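Local coordinates for PPC domain-containing protein (PDB 2DT4) that is of unknown function but belongs to the plant- and prokaryote-conserved PPC domain family and assembles as a trimer, at residues M5-V16 with V113-E124. Residues are numbered along the deposited sequence; the frame is centred on the assembly and turned at random.
Sequences MFSLGRTYLFRV and VAEIFLQELKGE
R10 and E120 face each other where strand 5-16 bulges against the antiparallel strand 114-123. The guanidinium grips the carboxylate side-on with two nitrogens, NE to E120 OE2 at 2.9 Å and NH1 to OE1 at 3.0 Å, with the two planes turned 47° apart. A bend at chi3 (-71°) turns the NE/NH1 edge of the arginine toward the end of the extended glutamate. E120 OE2 also takes the backbone N of R10 on its anti lone pair, at 2.9 Å, while E120 N returns a bond to R10 O. On the other oxygen, K122 NZ and R10 NH1 meet OE1 from opposite faces of the carboxylate plane. A beta bulge between the pairs L8–L121 and T11–Q119 shifts the register by one; within it G9 N reaches E120 O from above the carbonyl plane. Beyond it, paired bonds link Y12 with L118 and F14 with I116. Y12 lies alongside L118, both pointing the same way, with ring CD2 3.9 Å from the leucine CD2. F14 takes chi1 52°, between its backbone N and carbonyl carbon, which folds the ring back so that one face covers I116 O while CE1 touches I116 CB at 3.6 Å. Helix 22-33 packs on this side through F29, which meets both aromatic rings, and E33, which binds Y12 OH and, by its carbonyl, R10 NH2. On the opposite face T11 CG2 sits 3.5 Å from F117 CE2. The sheet continues into both neighbouring subunits, through T11 and Y12 to one and M5 and F6 to the other. Two donors on each oxygen fix the rotation of the E120 carboxylate and tie the bulge to strand 114-123; the nearby charges of R10 and K122 would probably favour its ionised form.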
loop_
_atom_site.group_PDB
_atom_site.type_symbol
_atom_site.label_atom_id
_atom_site.label_comp_id
_atom_site.label_asym_id
_atom_site.label_seq_id
_atom_site.Cartn_x
_atom_site.Cartn_y
_atom_site.Cartn_z
ATOM N N MET A 5 -16.989 10.895 2.414
ATOM C CA MET A 5 -16.986 10.231 3.716
ATOM C C MET A 5 -17.916 9.002 3.681
ATOM O O MET A 5 -19.059 9.048 3.172
ATOM C CB MET A 5 -17.361 11.196 4.849
ATOM C CG MET A 5 -17.412 10.517 6.196
ATOM S SD MET A 5 -17.861 11.526 7.639
ATOM C CE MET A 5 -16.923 12.216 7.612
ATOM N N PHE A 6 -17.399 7.905 4.221
ATOM C CA PHE A 6 -18.075 6.616 4.222
ATOM C C PHE A 6 -17.962 5.947 5.583
ATOM O O PHE A 6 -17.077 6.258 6.384
ATOM C CB PHE A 6 -17.446 5.675 3.178
ATOM C CG PHE A 6 -17.542 6.189 1.798
ATOM C CD1 PHE A 6 -18.674 5.944 1.037
ATOM C CD2 PHE A 6 -16.556 7.008 1.277
ATOM C CE1 PHE A 6 -18.780 6.468 -0.235
ATOM C CE2 PHE A 6 -16.662 7.533 0.014
ATOM C CZ PHE A 6 -17.800 7.270 -0.743
ATOM N N SER A 7 -18.857 4.998 5.827
ATOM C CA SER A 7 -18.746 4.149 6.987
ATOM C C SER A 7 -18.039 2.860 6.605
ATOM O O SER A 7 -18.014 2.434 5.428
ATOM C CB SER A 7 -20.118 3.827 7.611
ATOM O OG SER A 7 -20.955 3.134 6.727
ATOM N N LEU A 8 -17.476 2.209 7.604
ATOM C CA LEU A 8 -16.736 0.967 7.359
ATOM C C LEU A 8 -17.739 -0.183 7.320
ATOM O O LEU A 8 -18.441 -0.452 8.309
ATOM C CB LEU A 8 -15.674 0.734 8.444
ATOM C CG LEU A 8 -14.521 1.714 8.406
ATOM C CD1 LEU A 8 -13.799 1.749 9.791
ATOM C CD2 LEU A 8 -13.526 1.362 7.276
ATOM N N GLY A 9 -17.828 -0.830 6.171
ATOM C CA GLY A 9 -18.601 -2.039 6.028
ATOM C C GLY A 9 -17.818 -3.278 6.350
ATOM O O GLY A 9 -16.959 -3.276 7.238
ATOM N N ARG A 10 -18.117 -4.340 5.615
ATOM C CA ARG A 10 -17.515 -5.641 5.827
ATOM C C ARG A 10 -16.036 -5.602 5.477
ATOM O O ARG A 10 -15.617 -4.862 4.579
ATOM C CB ARG A 10 -18.262 -6.715 5.031
ATOM C CG ARG A 10 -19.682 -6.933 5.542
ATOM C CD ARG A 10 -20.549 -7.705 4.602
ATOM N NE ARG A 10 -20.886 -6.931 3.418
ATOM C CZ ARG A 10 -21.403 -7.402 2.279
ATOM N NH1 ARG A 10 -21.673 -6.537 1.294
ATOM N NH2 ARG A 10 -21.648 -8.694 2.128
ATOM N N THR A 11 -15.278 -6.398 6.207
ATOM C CA THR A 11 -13.817 -6.465 6.110
ATOM C C THR A 11 -13.388 -7.908 5.766
ATOM O O THR A 11 -13.911 -8.867 6.328
ATOM C CB THR A 11 -13.220 -6.047 7.454
ATOM O OG1 THR A 11 -13.713 -4.747 7.827
ATOM C CG2 THR A 11 -11.708 -5.947 7.357
ATOM N N TYR A 12 -12.431 -8.065 4.843
ATOM C CA TYR A 12 -12.004 -9.366 4.374
ATOM C C TYR A 12 -10.491 -9.491 4.183
ATOM O O TYR A 12 -9.805 -8.519 3.874
ATOM C CB TYR A 12 -12.653 -9.700 3.025
ATOM C CG TYR A 12 -14.176 -9.569 2.936
ATOM C CD1 TYR A 12 -14.986 -10.686 3.023
ATOM C CD2 TYR A 12 -14.785 -8.335 2.733
ATOM C CE1 TYR A 12 -16.355 -10.582 2.902
ATOM C CE2 TYR A 12 -16.146 -8.232 2.589
ATOM C CZ TYR A 12 -16.923 -9.353 2.688
ATOM O OH TYR A 12 -18.296 -9.248 2.514
ATOM N N LEU A 13 -9.991 -10.704 4.367
ATOM C CA LEU A 13 -8.595 -11.048 4.134
ATOM C C LEU A 13 -8.602 -12.478 3.640
ATOM O O LEU A 13 -9.138 -13.345 4.328
ATOM C CB LEU A 13 -7.765 -10.920 5.422
ATOM C CG LEU A 13 -6.277 -11.242 5.219
ATOM C CD1 LEU A 13 -5.616 -10.299 4.213
ATOM C CD2 LEU A 13 -5.566 -11.214 6.564
ATOM N N PHE A 14 -8.051 -12.709 2.451
ATOM C CA PHE A 14 -8.175 -14.016 1.811
ATOM C C PHE A 14 -7.074 -14.271 0.814
ATOM O O PHE A 14 -6.434 -13.328 0.288
ATOM C CB PHE A 14 -9.545 -14.179 1.124
ATOM C CG PHE A 14 -9.916 -13.060 0.192
ATOM C CD1 PHE A 14 -9.425 -13.004 -1.104
ATOM C CD2 PHE A 14 -10.728 -12.048 0.626
ATOM C CE1 PHE A 14 -9.750 -11.926 -1.945
ATOM C CE2 PHE A 14 -11.065 -10.997 -0.196
ATOM C CZ PHE A 14 -10.563 -10.917 -1.479
ATOM N N ARG A 15 -6.879 -15.560 0.540
ATOM C CA ARG A 15 -6.030 -15.985 -0.541
ATOM C C ARG A 15 -6.846 -16.358 -1.751
ATOM O O ARG A 15 -7.761 -17.171 -1.675
ATOM C CB ARG A 15 -5.172 -17.179 -0.145
ATOM C CG ARG A 15 -4.307 -17.616 -1.285
ATOM C CD ARG A 15 -3.137 -18.443 -0.878
ATOM N NE ARG A 15 -3.546 -19.754 -0.426
ATOM C CZ ARG A 15 -3.619 -20.848 -1.193
ATOM N NH1 ARG A 15 -3.961 -22.025 -0.656
ATOM N NH2 ARG A 15 -3.418 -20.785 -2.479
ATOM N N VAL A 16 -6.479 -15.755 -2.871
ATOM C CA VAL A 16 -7.109 -16.018 -4.146
ATOM C C VAL A 16 -6.533 -17.326 -4.713
ATOM O O VAL A 16 -5.319 -17.486 -4.750
ATOM C CB VAL A 16 -6.818 -14.843 -5.123
ATOM C CG1 VAL A 16 -7.426 -15.117 -6.473
ATOM C CG2 VAL A 16 -7.298 -13.532 -4.577
ATOM N N VAL A 113 -0.031 -16.745 -6.199
ATOM C CA VAL A 113 -0.469 -16.542 -4.796
ATOM C C VAL A 113 -0.909 -15.088 -4.773
ATOM O O VAL A 113 -0.198 -14.240 -5.253
ATOM C CB VAL A 113 0.624 -16.749 -3.745
ATOM C CG1 VAL A 113 0.177 -16.285 -2.310
ATOM C CG2 VAL A 113 1.052 -18.225 -3.739
ATOM N N ALA A 114 -2.041 -14.810 -4.097
ATOM C CA ALA A 114 -2.470 -13.400 -3.935
ATOM C C ALA A 114 -3.206 -13.366 -2.594
ATOM O O ALA A 114 -4.186 -14.125 -2.392
ATOM C CB ALA A 114 -3.321 -12.815 -5.028
ATOM N N GLU A 115 -2.704 -12.533 -1.690
ATOM C CA GLU A 115 -3.215 -12.381 -0.356
ATOM C C GLU A 115 -3.759 -10.967 -0.345
ATOM O O GLU A 115 -3.000 -9.978 -0.351
ATOM C CB GLU A 115 -2.128 -12.617 0.694
ATOM C CG GLU A 115 -1.663 -14.072 0.673
ATOM C CD GLU A 115 -0.432 -14.371 1.503
ATOM O OE1 GLU A 115 0.153 -13.471 2.129
ATOM O OE2 GLU A 115 -0.003 -15.548 1.512
ATOM N N ILE A 116 -5.074 -10.912 -0.449
ATOM C CA ILE A 116 -5.800 -9.655 -0.588
ATOM C C ILE A 116 -6.615 -9.249 0.658
ATOM O O ILE A 116 -7.347 -10.085 1.252
ATOM C CB ILE A 116 -6.774 -9.831 -1.792
ATOM C CG1 ILE A 116 -6.057 -10.240 -3.101
ATOM C CG2 ILE A 116 -7.610 -8.583 -1.983
ATOM C CD1 ILE A 116 -4.885 -9.394 -3.543
ATOM N N PHE A 117 -6.523 -7.954 0.951
ATOM C CA PHE A 117 -7.275 -7.290 2.002
ATOM C C PHE A 117 -8.302 -6.410 1.293
ATOM O O PHE A 117 -7.956 -5.663 0.379
ATOM C CB PHE A 117 -6.407 -6.417 2.911
ATOM C CG PHE A 117 -7.197 -5.597 3.883
ATOM C CD1 PHE A 117 -7.364 -4.241 3.701
ATOM C CD2 PHE A 117 -7.798 -6.201 4.983
ATOM C CE1 PHE A 117 -8.114 -3.476 4.618
ATOM C CE2 PHE A 117 -8.537 -5.436 5.894
ATOM C CZ PHE A 117 -8.679 -4.088 5.711
ATOM N N LEU A 118 -9.555 -6.509 1.725
ATOM C CA LEU A 118 -10.637 -5.758 1.103
ATOM C C LEU A 118 -11.527 -5.160 2.168
ATOM O O LEU A 118 -11.989 -5.879 3.061
ATOM C CB LEU A 118 -11.428 -6.652 0.169
ATOM C CG LEU A 118 -12.455 -5.920 -0.669
ATOM C CD1 LEU A 118 -12.670 -6.661 -1.969
ATOM C CD2 LEU A 118 -13.806 -5.735 0.040
ATOM N N GLN A 119 -11.739 -3.842 2.113
ATOM C CA GLN A 119 -12.555 -3.134 3.092
ATOM C C GLN A 119 -13.692 -2.454 2.353
ATOM O O GLN A 119 -13.483 -1.477 1.612
ATOM C CB GLN A 119 -11.720 -2.103 3.887
ATOM C CG GLN A 119 -12.547 -1.209 4.810
ATOM C CD GLN A 119 -13.251 -2.049 5.874
ATOM O OE1 GLN A 119 -14.507 -2.132 5.897
ATOM N NE2 GLN A 119 -12.479 -2.699 6.708
ATOM N N GLU A 120 -14.902 -2.933 2.626
ATOM C CA GLU A 120 -16.088 -2.345 2.032
ATOM C C GLU A 120 -16.356 -0.998 2.678
ATOM O O GLU A 120 -16.118 -0.840 3.870
ATOM C CB GLU A 120 -17.293 -3.272 2.280
ATOM C CG GLU A 120 -18.615 -2.732 1.807
ATOM C CD GLU A 120 -19.776 -3.622 2.150
ATOM O OE1 GLU A 120 -20.702 -3.684 1.306
ATOM O OE2 GLU A 120 -19.775 -4.235 3.245
ATOM N N LEU A 121 -16.839 -0.048 1.879
ATOM C CA LEU A 121 -17.252 1.277 2.348
ATOM C C LEU A 121 -18.716 1.511 1.994
ATOM O O LEU A 121 -19.162 1.106 0.910
ATOM C CB LEU A 121 -16.411 2.332 1.647
ATOM C CG LEU A 121 -14.902 2.262 1.902
ATOM C CD1 LEU A 121 -14.195 3.389 1.171
ATOM C CD2 LEU A 121 -14.510 2.243 3.399
ATOM N N LYS A 122 -19.462 2.117 2.932
ATOM C CA LYS A 122 -20.899 2.325 2.799
ATOM C C LYS A 122 -21.177 3.817 2.882
ATOM O O LYS A 122 -20.643 4.528 3.718
ATOM C CB LYS A 122 -21.671 1.630 3.926
ATOM C CG LYS A 122 -21.409 0.145 4.137
ATOM C CD LYS A 122 -22.064 -0.657 3.093
ATOM C CE LYS A 122 -22.461 -2.027 3.635
ATOM N NZ LYS A 122 -23.096 -2.919 2.672
ATOM N N GLY A 123 -22.026 4.298 2.003
ATOM C CA GLY A 123 -22.380 5.701 2.032
ATOM C C GLY A 123 -22.911 6.184 0.716
ATOM O O GLY A 123 -23.622 5.489 -0.011
ATOM N N GLU A 124 -22.558 7.414 0.428
ATOM C CA GLU A 124 -23.012 8.101 -0.748
ATOM C C GLU A 124 -22.485 7.447 -2.000
ATOM O O GLU A 124 -21.531 6.668 -1.969
ATOM C CB GLU A 124 -22.531 9.552 -0.682
ATOM C CG GLU A 124 -21.029 9.707 -0.945
ATOM C CD GLU A 124 -20.487 11.073 -0.606
ATOM O OE1 GLU A 124 -19.535 11.510 -1.300
ATOM O OE2 GLU A 124 -20.976 11.682 0.383
#